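Local coordinates for endo-alpha-mannosidase (Bacteroides thetaiotaomicron, PDB 4ACY), which probably hydrolyses internal alpha-mannosidic linkages in mannose-containing glycans, acting as an endo-alpha-mannosidase, at residues K60-P65 against L94-S99; N328-H331 against I336-A339; F45-Y50 against Y246-A251; Y285-T288 against W293-S296. All blocks are in the same frame, centred on the assembly; numbering follows the deposited sequence.

Interaction 1. Residues K60-P65 against L94-S99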
loop_
_atom_site.group_PDB
_atom_site.type_symbol
_atom_site.label_atom_id
_atom_site.label_comp_id
_atom_site.label_asym_id
_atom_site.label_seq_id
_atom_site.Cartn_x
_atom_site.Cartn_y
_atom_site.Cartn_z
ATOM N N LYS A 60 -0.835 19.108 -4.383
ATOM C CA LYS A 60 -0.827 17.863 -5.132
ATOM C C LYS A 60 -1.567 16.830 -4.313
ATOM O O LYS A 60 -1.269 16.610 -3.143
ATOM C CB LYS A 60 0.602 17.398 -5.420
ATOM C CG LYS A 60 1.416 18.351 -6.258
ATOM C CD LYS A 60 2.801 17.766 -6.524
ATOM C CE LYS A 60 3.666 18.721 -7.348
ATOM N NZ LYS A 60 5.130 18.424 -7.164
ATOM N N HIS A 61 -2.551 16.200 -4.940
ATOM C CA HIS A 61 -3.391 15.171 -4.306
ATOM C C HIS A 61 -4.407 15.626 -3.248
ATOM O O HIS A 61 -5.528 15.096 -3.199
ATOM C CB HIS A 61 -2.567 13.961 -3.848
ATOM C CG HIS A 61 -2.390 12.940 -4.926
ATOM N ND1 HIS A 61 -3.206 11.836 -5.041
ATOM C CD2 HIS A 61 -1.528 12.886 -5.972
ATOM C CE1 HIS A 61 -2.842 11.132 -6.102
ATOM N NE2 HIS A 61 -1.827 11.747 -6.685
ATOM N N TRP A 62 -4.041 16.590 -2.404
ATOM C CA TRP A 62 -5.036 17.193 -1.518
ATOM C C TRP A 62 -6.087 17.892 -2.365
ATOM O O TRP A 62 -7.245 17.997 -1.963
ATOM C CB TRP A 62 -4.393 18.171 -0.522
ATOM C CG TRP A 62 -3.282 17.553 0.261
ATOM C CD1 TRP A 62 -1.963 17.928 0.251
ATOM C CD2 TRP A 62 -3.376 16.451 1.182
ATOM N NE1 TRP A 62 -1.241 17.130 1.099
ATOM C CE2 TRP A 62 -2.075 16.209 1.671
ATOM C CE3 TRP A 62 -4.426 15.622 1.609
ATOM C CZ2 TRP A 62 -1.795 15.202 2.596
ATOM C CZ3 TRP A 62 -4.155 14.618 2.531
ATOM C CH2 TRP A 62 -2.839 14.403 3.005
HETATM N N MSE A 63 -5.627 18.391 -3.512
HETATM C CA MSE A 63 -6.487 18.782 -4.610
HETATM C C MSE A 63 -6.652 17.523 -5.471
HETATM O O MSE A 63 -5.670 16.869 -5.793
HETATM C CB MSE A 63 -5.818 19.906 -5.399
HETATM C CG MSE A 63 -6.434 20.193 -6.747
HETATM SE SE MSE A 63 -5.599 21.722 -7.601
HETATM C CE MSE A 63 -3.751 21.173 -7.570
ATOM N N HIS A 64 -7.888 17.172 -5.820
ATOM C CA HIS A 64 -8.126 15.904 -6.523
ATOM C C HIS A 64 -9.438 15.980 -7.290
ATOM O O HIS A 64 -10.385 16.617 -6.820
ATOM C CB HIS A 64 -8.186 14.783 -5.484
ATOM C CG HIS A 64 -8.071 13.395 -6.040
ATOM N ND1 HIS A 64 -9.133 12.729 -6.616
ATOM C CD2 HIS A 64 -7.036 12.522 -6.039
ATOM C CE1 HIS A 64 -8.748 11.516 -6.977
ATOM N NE2 HIS A 64 -7.480 11.362 -6.632
ATOM N N PRO A 65 -9.505 15.338 -8.481
ATOM C CA PRO A 65 -10.794 15.335 -9.170
ATOM C C PRO A 65 -11.831 14.498 -8.425
ATOM O O PRO A 65 -11.482 13.674 -7.565
ATOM C CB PRO A 65 -10.494 14.691 -10.542
ATOM C CG PRO A 65 -9.056 14.599 -10.675
ATOM C CD PRO A 65 -8.417 14.785 -9.304
ATOM N N LEU A 94 -1.067 15.996 10.383
ATOM C CA LEU A 94 0.013 16.781 9.771
ATOM C C LEU A 94 -0.458 17.772 8.694
ATOM O O LEU A 94 0.350 18.420 8.021
ATOM C CB LEU A 94 1.124 15.850 9.259
ATOM C CG LEU A 94 1.801 15.004 10.337
ATOM C CD1 LEU A 94 2.852 14.118 9.705
ATOM C CD2 LEU A 94 2.464 15.876 11.406
ATOM N N GLY A 95 -1.773 17.893 8.549
ATOM C CA GLY A 95 -2.378 18.835 7.617
ATOM C C GLY A 95 -2.180 18.437 6.173
ATOM O O GLY A 95 -2.006 17.246 5.870
ATOM N N THR A 96 -2.195 19.433 5.294
ATOM C CA THR A 96 -1.964 19.220 3.859
ATOM C C THR A 96 -0.480 19.170 3.612
ATOM O O THR A 96 0.121 20.099 3.069
ATOM C CB THR A 96 -2.641 20.300 2.975
ATOM O OG1 THR A 96 -2.294 21.625 3.448
ATOM C CG2 THR A 96 -4.135 20.113 3.009
ATOM N N TYR A 97 0.123 18.067 4.041
ATOM C CA TYR A 97 1.564 17.960 4.027
ATOM C C TYR A 97 2.160 17.650 2.673
ATOM O O TYR A 97 1.469 17.183 1.765
ATOM C CB TYR A 97 2.037 16.929 5.029
ATOM C CG TYR A 97 1.547 15.499 4.836
ATOM C CD1 TYR A 97 2.146 14.653 3.885
ATOM C CD2 TYR A 97 0.566 14.962 5.669
ATOM C CE1 TYR A 97 1.741 13.328 3.751
ATOM C CE2 TYR A 97 0.170 13.634 5.552
ATOM C CZ TYR A 97 0.765 12.825 4.590
ATOM O OH TYR A 97 0.363 11.507 4.489
ATOM N N SER A 98 3.461 17.900 2.549
ATOM C CA SER A 98 4.186 17.506 1.344
ATOM C C SER A 98 5.002 16.245 1.588
ATOM O O SER A 98 5.730 16.138 2.576
ATOM C CB SER A 98 5.147 18.585 0.881
ATOM O OG SER A 98 5.975 18.085 -0.168
ATOM N N SER A 99 4.918 15.317 0.643
ATOM C CA SER A 99 5.729 14.104 0.674
ATOM C C SER A 99 7.213 14.416 0.471
ATOM O O SER A 99 8.070 13.578 0.753
ATOM C CB SER A 99 5.247 13.141 -0.413
ATOM O OG SER A 99 3.922 12.697 -0.155
#
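The indole N-H of Trp62 points at the backbone carbonyl of Tyr97: Trp62 NE1 lies 2.8 Å from Tyr97 O, and the bond is nearly straight, with an N-H...O angle of 172°. The oxygen sits at the ring edge, in the indole plane. Chi1 of -54° sets CG of Trp62 anti to its carbonyl carbon, which carries the ring across to the loop 94-99. There the backbone folds over one face of it. Thr96 is the centre of an inverse gamma turn, and its CA makes a CH-pi contact 3.7 Å from the centroid of the five-membered ring of Trp62; its CB also packs on CD1. CZ2, next along the same edge as the N-H, points at the centre of the Tyr97 ring face, an edge-to-face pair with planes at 78°. Tyr97 offers its face here while its OH is bound to Glu337 and Asn328, and Tyr50 stacks on Trp62. Tryptophan suits the place because a single side chain supplies a directed donor, a broad face and an apolar edge. One loop is thereby held to another through a buried N-H that has its acceptor, with the indole's rotation fixed by that bond and by packing.

Interaction 2. Residues N328-H331 against I336-A339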
loop_
_atom_site.group_PDB
_atom_site.type_symbol
_atom_site.label_atom_id
_atom_site.label_comp_id
_atom_site.label_asym_id
_atom_site.label_seq_id
_atom_site.Cartn_x
_atom_site.Cartn_y
_atom_site.Cartn_z
ATOM N N ASN A 328 -1.180 5.691 4.442
ATOM C CA ASN A 328 -1.660 7.039 4.157
ATOM C C ASN A 328 -2.313 7.213 2.796
ATOM O O ASN A 328 -2.007 8.168 2.069
ATOM C CB ASN A 328 -0.540 8.085 4.346
ATOM C CG ASN A 328 0.621 7.908 3.369
ATOM O OD1 ASN A 328 0.847 6.814 2.832
ATOM N ND2 ASN A 328 1.374 8.996 3.142
ATOM N N GLU A 329 -3.220 6.299 2.467
ATOM C CA GLU A 329 -4.073 6.497 1.290
ATOM C C GLU A 329 -5.303 7.245 1.797
ATOM O O GLU A 329 -6.358 6.651 2.061
ATOM C CB GLU A 329 -4.453 5.154 0.657
ATOM C CG GLU A 329 -4.437 5.142 -0.900
ATOM C CD GLU A 329 -5.406 6.132 -1.562
ATOM O OE1 GLU A 329 -5.912 7.051 -0.889
ATOM O OE2 GLU A 329 -5.647 5.998 -2.797
ATOM N N TRP A 330 -5.128 8.554 1.974
ATOM C CA TRP A 330 -6.147 9.411 2.556
ATOM C C TRP A 330 -7.408 9.445 1.708
ATOM O O TRP A 330 -8.519 9.500 2.257
ATOM C CB TRP A 330 -5.592 10.829 2.811
ATOM C CG TRP A 330 -4.667 10.847 3.997
ATOM C CD1 TRP A 330 -3.315 10.672 3.983
ATOM C CD2 TRP A 330 -5.039 11.002 5.382
ATOM N NE1 TRP A 330 -2.815 10.731 5.263
ATOM C CE2 TRP A 330 -3.852 10.916 6.141
ATOM C CE3 TRP A 330 -6.261 11.199 6.051
ATOM C CZ2 TRP A 330 -3.841 11.041 7.543
ATOM C CZ3 TRP A 330 -6.248 11.320 7.443
ATOM C CH2 TRP A 330 -5.041 11.235 8.168
ATOM N N HIS A 331 -7.257 9.375 0.383
ATOM C CA HIS A 331 -8.442 9.491 -0.483
ATOM C C HIS A 331 -9.412 8.371 -0.217
ATOM O O HIS A 331 -10.612 8.538 -0.418
ATOM C CB HIS A 331 -8.092 9.454 -1.973
ATOM C CG HIS A 331 -6.994 10.383 -2.371
ATOM N ND1 HIS A 331 -7.058 11.747 -2.179
ATOM C CD2 HIS A 331 -5.818 10.138 -2.986
ATOM C CE1 HIS A 331 -5.946 12.301 -2.637
ATOM N NE2 HIS A 331 -5.183 11.346 -3.143
ATOM N N ILE A 336 -3.794 4.504 8.481
ATOM C CA ILE A 336 -3.584 4.356 9.931
ATOM C C ILE A 336 -2.902 5.604 10.467
ATOM O O ILE A 336 -2.834 5.795 11.697
ATOM C CB ILE A 336 -2.825 3.053 10.309
ATOM C CG1 ILE A 336 -1.428 3.038 9.672
ATOM C CG2 ILE A 336 -3.660 1.786 9.946
ATOM C CD1 ILE A 336 -0.550 1.913 10.228
ATOM N N GLU A 337 -2.443 6.461 9.553
ATOM C CA GLU A 337 -1.829 7.750 9.902
ATOM C C GLU A 337 -2.771 8.573 10.792
ATOM O O GLU A 337 -4.003 8.555 10.598
ATOM C CB GLU A 337 -1.417 8.539 8.662
ATOM C CG GLU A 337 -0.592 9.777 9.018
ATOM C CD GLU A 337 -0.143 10.593 7.858
ATOM O OE1 GLU A 337 -0.374 10.207 6.682
ATOM O OE2 GLU A 337 0.468 11.654 8.125
ATOM N N PRO A 338 -2.209 9.249 11.815
ATOM C CA PRO A 338 -3.077 9.999 12.720
ATOM C C PRO A 338 -3.947 11.029 12.027
ATOM O O PRO A 338 -3.469 11.783 11.189
ATOM C CB PRO A 338 -2.072 10.697 13.655
ATOM C CG PRO A 338 -0.956 9.730 13.731
ATOM C CD PRO A 338 -0.836 9.131 12.347
ATOM N N ALA A 339 -5.217 11.050 12.423
ATOM C CA ALA A 339 -6.210 11.980 11.902
ATOM C C ALA A 339 -6.736 12.803 13.080
ATOM O O ALA A 339 -6.724 12.326 14.214
ATOM C CB ALA A 339 -7.346 11.194 11.245
#
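The loop that follows the last barrel strand, 322-324, folds back on itself here, and Trp330 from its first part meets Glu337 from its second. Trp330 NE1 donates to Glu337 OE1 at 2.9 Å, with an N-H...O angle of 155°. The oxygen lies close to the indole plane, but the donor reaches it from above the carboxylate, 56° out of that plane. Glu337 spans the gap with an extended chain: its CB and CG pass across the indole edge, Glu337 CB 3.7 Å from Trp330 CZ2, bringing CD to the edge, in the ring plane. Further round, Trp330 CH2 meets Pro338 O at 3.4 Å and Ala339 CB at 3.8 Å, a small side chain that lets the ring come close. Asn328 CB lies 3.2 Å from Glu337 OE1, while the Asn328 amide turns elsewhere, OD1 to the backbone N of Tyr47 and ND2 to Tyr97 OH. Tyr97 OH is also hydrogen-bonded to Glu337 OE1. Glutamate suits this buried place by its reach and by an oxygen that can accept two bonds. Two neutral donors, indole and phenol, on that single oxygen probably stabilise the carboxylate as an anion and restrict how it can turn.

Interaction 3. Residues F45-Y50 against Y246-A251. With FMT (formic acid), chain F.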
loop_
_atom_site.group_PDB
_atom_site.type_symbol
_atom_site.label_atom_id
_atom_site.label_comp_id
_atom_site.label_asym_id
_atom_site.label_seq_id
_atom_site.Cartn_x
_atom_site.Cartn_y
_atom_site.Cartn_z
ATOM N N PHE A 45 1.388 0.060 3.112
ATOM C CA PHE A 45 1.335 0.721 1.802
ATOM C C PHE A 45 1.458 2.248 1.970
ATOM O O PHE A 45 0.607 2.909 2.603
ATOM C CB PHE A 45 0.104 0.273 0.992
ATOM C CG PHE A 45 0.238 -1.139 0.479
ATOM C CD1 PHE A 45 1.291 -1.474 -0.390
ATOM C CD2 PHE A 45 -0.639 -2.139 0.894
ATOM C CE1 PHE A 45 1.458 -2.806 -0.838
ATOM C CE2 PHE A 45 -0.487 -3.461 0.432
ATOM C CZ PHE A 45 0.559 -3.795 -0.423
ATOM N N TYR A 46 2.549 2.786 1.440
ATOM C CA TYR A 46 2.917 4.182 1.673
ATOM C C TYR A 46 2.779 4.989 0.387
ATOM O O TYR A 46 3.209 4.535 -0.684
ATOM C CB TYR A 46 4.367 4.255 2.170
ATOM C CG TYR A 46 4.774 5.659 2.552
ATOM C CD1 TYR A 46 4.500 6.156 3.834
ATOM C CD2 TYR A 46 5.402 6.498 1.637
ATOM C CE1 TYR A 46 4.830 7.453 4.177
ATOM C CE2 TYR A 46 5.748 7.815 1.975
ATOM C CZ TYR A 46 5.462 8.280 3.258
ATOM O OH TYR A 46 5.780 9.590 3.597
ATOM N N TYR A 47 2.211 6.190 0.501
ATOM C CA TYR A 47 1.941 7.064 -0.638
ATOM C C TYR A 47 2.732 8.361 -0.534
ATOM O O TYR A 47 2.659 9.080 0.475
ATOM C CB TYR A 47 0.421 7.298 -0.789
ATOM C CG TYR A 47 -0.244 5.979 -1.095
ATOM C CD1 TYR A 47 -0.573 5.088 -0.075
ATOM C CD2 TYR A 47 -0.448 5.572 -2.416
ATOM C CE1 TYR A 47 -1.105 3.834 -0.356
ATOM C CE2 TYR A 47 -0.976 4.330 -2.702
ATOM C CZ TYR A 47 -1.300 3.467 -1.677
ATOM O OH TYR A 47 -1.834 2.224 -1.960
ATOM N N ASN A 48 3.528 8.612 -1.566
ATOM C CA ASN A 48 4.444 9.753 -1.582
ATOM C C ASN A 48 4.022 10.806 -2.606
ATOM O O ASN A 48 4.847 11.548 -3.178
ATOM C CB ASN A 48 5.877 9.274 -1.815
ATOM C CG ASN A 48 6.088 8.714 -3.217
ATOM O OD1 ASN A 48 5.131 8.361 -3.916
ATOM N ND2 ASN A 48 7.345 8.652 -3.641
ATOM N N TRP A 49 2.717 10.900 -2.801
ATOM C CA TRP A 49 2.179 11.711 -3.878
ATOM C C TRP A 49 1.614 13.053 -3.430
ATOM O O TRP A 49 1.065 13.771 -4.247
ATOM C CB TRP A 49 1.159 10.918 -4.710
ATOM C CG TRP A 49 -0.013 10.322 -3.969
ATOM C CD1 TRP A 49 -0.588 10.757 -2.798
ATOM C CD2 TRP A 49 -0.772 9.191 -4.392
ATOM N NE1 TRP A 49 -1.669 9.949 -2.471
ATOM C CE2 TRP A 49 -1.803 8.988 -3.443
ATOM C CE3 TRP A 49 -0.698 8.339 -5.510
ATOM C CZ2 TRP A 49 -2.741 7.951 -3.562
ATOM C CZ3 TRP A 49 -1.628 7.311 -5.631
ATOM C CH2 TRP A 49 -2.637 7.123 -4.663
ATOM N N TYR A 50 1.805 13.403 -2.157
ATOM C CA TYR A 50 1.183 14.606 -1.601
ATOM C C TYR A 50 2.110 15.788 -1.780
ATOM O O TYR A 50 3.316 15.647 -1.691
ATOM C CB TYR A 50 0.836 14.411 -0.129
ATOM C CG TYR A 50 -0.150 13.282 0.074
ATOM C CD1 TYR A 50 -1.495 13.438 -0.265
ATOM C CD2 TYR A 50 0.269 12.050 0.568
ATOM C CE1 TYR A 50 -2.402 12.400 -0.106
ATOM C CE2 TYR A 50 -0.633 11.010 0.749
ATOM C CZ TYR A 50 -1.954 11.185 0.386
ATOM O OH TYR A 50 -2.821 10.135 0.543
ATOM N N TYR A 246 -0.942 -10.791 -3.371
ATOM C CA TYR A 246 -1.518 -9.971 -2.299
ATOM C C TYR A 246 -2.902 -9.522 -2.700
ATOM O O TYR A 246 -3.303 -9.722 -3.857
ATOM C CB TYR A 246 -0.621 -8.768 -1.938
ATOM C CG TYR A 246 -0.601 -7.596 -2.915
ATOM C CD1 TYR A 246 -0.216 -7.762 -4.256
ATOM C CD2 TYR A 246 -0.926 -6.305 -2.478
ATOM C CE1 TYR A 246 -0.188 -6.660 -5.146
ATOM C CE2 TYR A 246 -0.873 -5.198 -3.338
ATOM C CZ TYR A 246 -0.516 -5.385 -4.680
ATOM O OH TYR A 246 -0.453 -4.321 -5.555
ATOM N N THR A 247 -3.624 -8.933 -1.754
ATOM C CA THR A 247 -5.066 -8.708 -1.932
ATOM C C THR A 247 -5.447 -7.239 -2.020
ATOM O O THR A 247 -6.501 -6.897 -2.580
ATOM C CB THR A 247 -5.890 -9.397 -0.839
ATOM O OG1 THR A 247 -5.562 -8.845 0.440
ATOM C CG2 THR A 247 -5.606 -10.901 -0.834
ATOM N N TYR A 248 -4.581 -6.395 -1.455
ATOM C CA TYR A 248 -4.706 -4.936 -1.416
ATOM C C TYR A 248 -5.940 -4.336 -0.719
ATOM O O TYR A 248 -5.810 -3.638 0.288
ATOM C CB TYR A 248 -4.462 -4.236 -2.774
ATOM C CG TYR A 248 -4.389 -2.760 -2.523
ATOM C CD1 TYR A 248 -3.253 -2.206 -1.935
ATOM C CD2 TYR A 248 -5.501 -1.933 -2.743
ATOM C CE1 TYR A 248 -3.198 -0.851 -1.609
ATOM C CE2 TYR A 248 -5.454 -0.557 -2.415
ATOM C CZ TYR A 248 -4.296 -0.036 -1.856
ATOM O OH TYR A 248 -4.214 1.311 -1.534
ATOM N N PHE A 249 -7.123 -4.563 -1.290
ATOM C CA PHE A 249 -8.305 -3.776 -0.918
ATOM C C PHE A 249 -8.666 -3.894 0.557
ATOM O O PHE A 249 -8.795 -4.988 1.073
ATOM C CB PHE A 249 -9.480 -4.146 -1.824
ATOM C CG PHE A 249 -9.162 -3.962 -3.267
ATOM C CD1 PHE A 249 -9.039 -2.673 -3.795
ATOM C CD2 PHE A 249 -8.918 -5.060 -4.086
ATOM C CE1 PHE A 249 -8.698 -2.474 -5.135
ATOM C CE2 PHE A 249 -8.579 -4.878 -5.433
ATOM C CZ PHE A 249 -8.471 -3.584 -5.957
ATOM N N ALA A 250 -8.811 -2.751 1.225
ATOM C CA ALA A 250 -9.039 -2.755 2.671
ATOM C C ALA A 250 -10.487 -3.045 3.016
ATOM O O ALA A 250 -10.796 -3.335 4.173
ATOM C CB ALA A 250 -8.639 -1.440 3.268
ATOM N N ALA A 251 -11.378 -2.913 2.028
ATOM C CA ALA A 251 -12.813 -3.104 2.278
ATOM C C ALA A 251 -13.172 -4.578 2.126
ATOM O O ALA A 251 -13.039 -5.153 1.036
ATOM C CB ALA A 251 -13.631 -2.261 1.346
HETATM C C FMT F . -2.723 1.518 -5.153
HETATM O O1 FMT F . -3.696 2.281 -5.115
HETATM O O2 FMT F . -1.758 1.603 -4.390
#
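Two hydroxyls make the polar part of this contact: Tyr47 and Tyr248 reach toward each other from opposite directions, and Tyr47 OH lies 2.6 Å from Tyr248 OH. Tyr47 OH also donates to O2 of a formic acid molecule, probably from the crystallisation liquor, at 2.5 Å. That oxygen lies at the edge of the Tyr47 ring, near its plane. Tyr248 gets there because chi1 near trans (-170°) swings its ring away from its own backbone N, across the barrel mouth.

The apolar part is an aromatic cluster of Phe45, Tyr246 and Tyr248. Phe45, on strand 42-46, has CD1 of Tyr248 over one face, and Phe45 CD2 lies 3.8 Å from Tyr248 CE1; the two planes make 57°. Toward the other tyrosine, Phe45 CZ approaches Tyr246 CE2 to 3.5 Å, with the planes at 44°. Both ring pairs are oblique. Phe45 touches both tyrosine rings and brings no polar group into the barrel's interior, while Tyr246 has its own OH satisfied by His152.

Ring carbons thus join strand 42-46 to the end of strand 244-246 and the loop after it, while the hydroxyls of Tyr47 and Tyr248 meet beside a bound formic acid, consistent with a pocket able to hold oxygen-rich ligands.

Interaction 4. Residues Y285-T288 against W293-S296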
loop_
_atom_site.group_PDB
_atom_site.type_symbol
_atom_site.label_atom_id
_atom_site.label_comp_id
_atom_site.label_asym_id
_atom_site.label_seq_id
_atom_site.Cartn_x
_atom_site.Cartn_y
_atom_site.Cartn_z
ATOM N N TYR A 285 -12.760 1.753 5.413
ATOM C CA TYR A 285 -12.728 2.241 4.028
ATOM C C TYR A 285 -13.802 3.303 3.880
ATOM O O TYR A 285 -14.950 3.102 4.311
ATOM C CB TYR A 285 -12.970 1.114 2.999
ATOM C CG TYR A 285 -12.725 1.613 1.581
ATOM C CD1 TYR A 285 -13.667 2.430 0.922
ATOM C CD2 TYR A 285 -11.510 1.357 0.943
ATOM C CE1 TYR A 285 -13.414 2.930 -0.362
ATOM C CE2 TYR A 285 -11.235 1.860 -0.333
ATOM C CZ TYR A 285 -12.185 2.637 -0.985
ATOM O OH TYR A 285 -11.894 3.130 -2.250
ATOM N N ILE A 286 -13.419 4.439 3.313
ATOM C CA ILE A 286 -14.396 5.419 2.840
ATOM C C ILE A 286 -13.754 6.383 1.850
ATOM O O ILE A 286 -12.716 7.008 2.132
ATOM C CB ILE A 286 -15.151 6.160 3.989
ATOM C CG1 ILE A 286 -16.146 7.167 3.392
ATOM C CG2 ILE A 286 -14.153 6.843 4.944
ATOM C CD1 ILE A 286 -17.224 7.688 4.387
ATOM N N ASP A 287 -14.351 6.483 0.663
ATOM C CA ASP A 287 -13.768 7.350 -0.361
ATOM C C ASP A 287 -14.812 8.256 -1.008
ATOM O O ASP A 287 -14.649 8.664 -2.149
ATOM C CB ASP A 287 -13.036 6.520 -1.435
ATOM C CG ASP A 287 -13.979 5.651 -2.252
ATOM O OD1 ASP A 287 -15.194 5.667 -1.998
ATOM O OD2 ASP A 287 -13.497 4.918 -3.131
ATOM N N THR A 288 -15.866 8.582 -0.269
ATOM C CA THR A 288 -16.974 9.313 -0.880
ATOM C C THR A 288 -16.725 10.781 -1.210
ATOM O O THR A 288 -17.547 11.386 -1.916
ATOM C CB THR A 288 -18.279 9.172 -0.090
ATOM O OG1 THR A 288 -18.054 9.565 1.269
ATOM C CG2 THR A 288 -18.781 7.737 -0.129
ATOM N N TRP A 293 -20.410 8.284 -5.382
ATOM C CA TRP A 293 -21.293 7.169 -5.737
ATOM C C TRP A 293 -20.876 5.844 -5.089
ATOM O O TRP A 293 -21.588 4.829 -5.218
ATOM C CB TRP A 293 -21.293 7.002 -7.279
ATOM C CG TRP A 293 -19.897 7.056 -7.806
ATOM C CD1 TRP A 293 -19.223 8.163 -8.234
ATOM C CD2 TRP A 293 -18.962 5.974 -7.871
ATOM N NE1 TRP A 293 -17.940 7.839 -8.579
ATOM C CE2 TRP A 293 -17.749 6.500 -8.372
ATOM C CE3 TRP A 293 -19.041 4.599 -7.581
ATOM C CZ2 TRP A 293 -16.617 5.705 -8.590
ATOM C CZ3 TRP A 293 -17.920 3.811 -7.790
ATOM C CH2 TRP A 293 -16.722 4.364 -8.284
ATOM N N ASN A 294 -19.739 5.848 -4.386
ATOM C CA ASN A 294 -19.101 4.590 -3.948
ATOM C C ASN A 294 -19.371 4.223 -2.490
ATOM O O ASN A 294 -18.567 3.522 -1.864
ATOM C CB ASN A 294 -17.588 4.628 -4.216
ATOM C CG ASN A 294 -16.939 3.241 -4.235
ATOM O OD1 ASN A 294 -17.581 2.222 -4.540
ATOM N ND2 ASN A 294 -15.647 3.199 -3.925
ATOM N N GLY A 295 -20.529 4.631 -1.983
ATOM C CA GLY A 295 -20.933 4.309 -0.617
ATOM C C GLY A 295 -21.003 2.820 -0.295
ATOM O O GLY A 295 -20.837 2.427 0.864
ATOM N N SER A 296 -21.215 1.983 -1.309
ATOM C CA SER A 296 -21.312 0.534 -1.094
ATOM C C SER A 296 -19.995 -0.077 -0.592
ATOM O O SER A 296 -19.994 -1.140 0.024
ATOM C CB SER A 296 -21.791 -0.200 -2.358
ATOM O OG SER A 296 -20.840 -0.161 -3.410
HETATM O O HOH W 1 -16.466 4.585 0.316
#
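The carboxylate of Asp287 and the amide of Asn294 meet with their planes 45° apart, beside the ring of Tyr285, whose edge carries Asp287 OD2 near its plane. Asn294 ND2 donates to Asp287 OD2 at 2.9 Å, using that oxygen's syn lone pair, and a weak second bond runs from Asn294 ND2 to Asp287 OD1 at 3.2 Å. Tyr285 OH reaches the same Asp287 OD2 at 2.6 Å, from 55° above the carboxylate plane, so two donors come to it along different directions; Arg291 adds a salt bridge. Aspartate suits the spot because a short anionic side chain can collect all three. With CG of Asn294 anti to the backbone N (chi1 -161°), its amide extends toward Asp287, while Asn294 OD1 is hydrogen-bonded to Thr297 OG1. Water 1 joins the backbones, accepting from Asp287 N and donating to Asn294 O at 3.2 Å. Nearby, the methyl Thr288 CG2 packs 4.0 Å from Gly295 N. Both segments belong to the loop between strand 276-281 and helix 305-316; backbone bonds from Tyr285 to Arg299 and from Ile286 to Glu332 tie it to its own later part and to the loop after strand 322-324.

In the fold
From the N terminus, the chain leaves the first barrel strand, 42-46, through residues 45-50, which interaction 3 joins to the loop after the sixth strand, 244-246. Almost two hundred residues lie between, and interaction 1 is nested among them, closing a smaller loop from 60-65 to 94-99 ahead of helix 102-115. Interactions 4 and 2 then follow in series, each folding one loop on itself: 285-296 after the seventh strand and 328-339 after the eighth. None cross. Interactions 2 and 3 each touch all the others, whereas interactions 1 and 4 do not touch: His61 meets His331, Ser99 binds Tyr50, and His331 packs on Asp287. Together they join loops of the (beta/alpha)8 barrel.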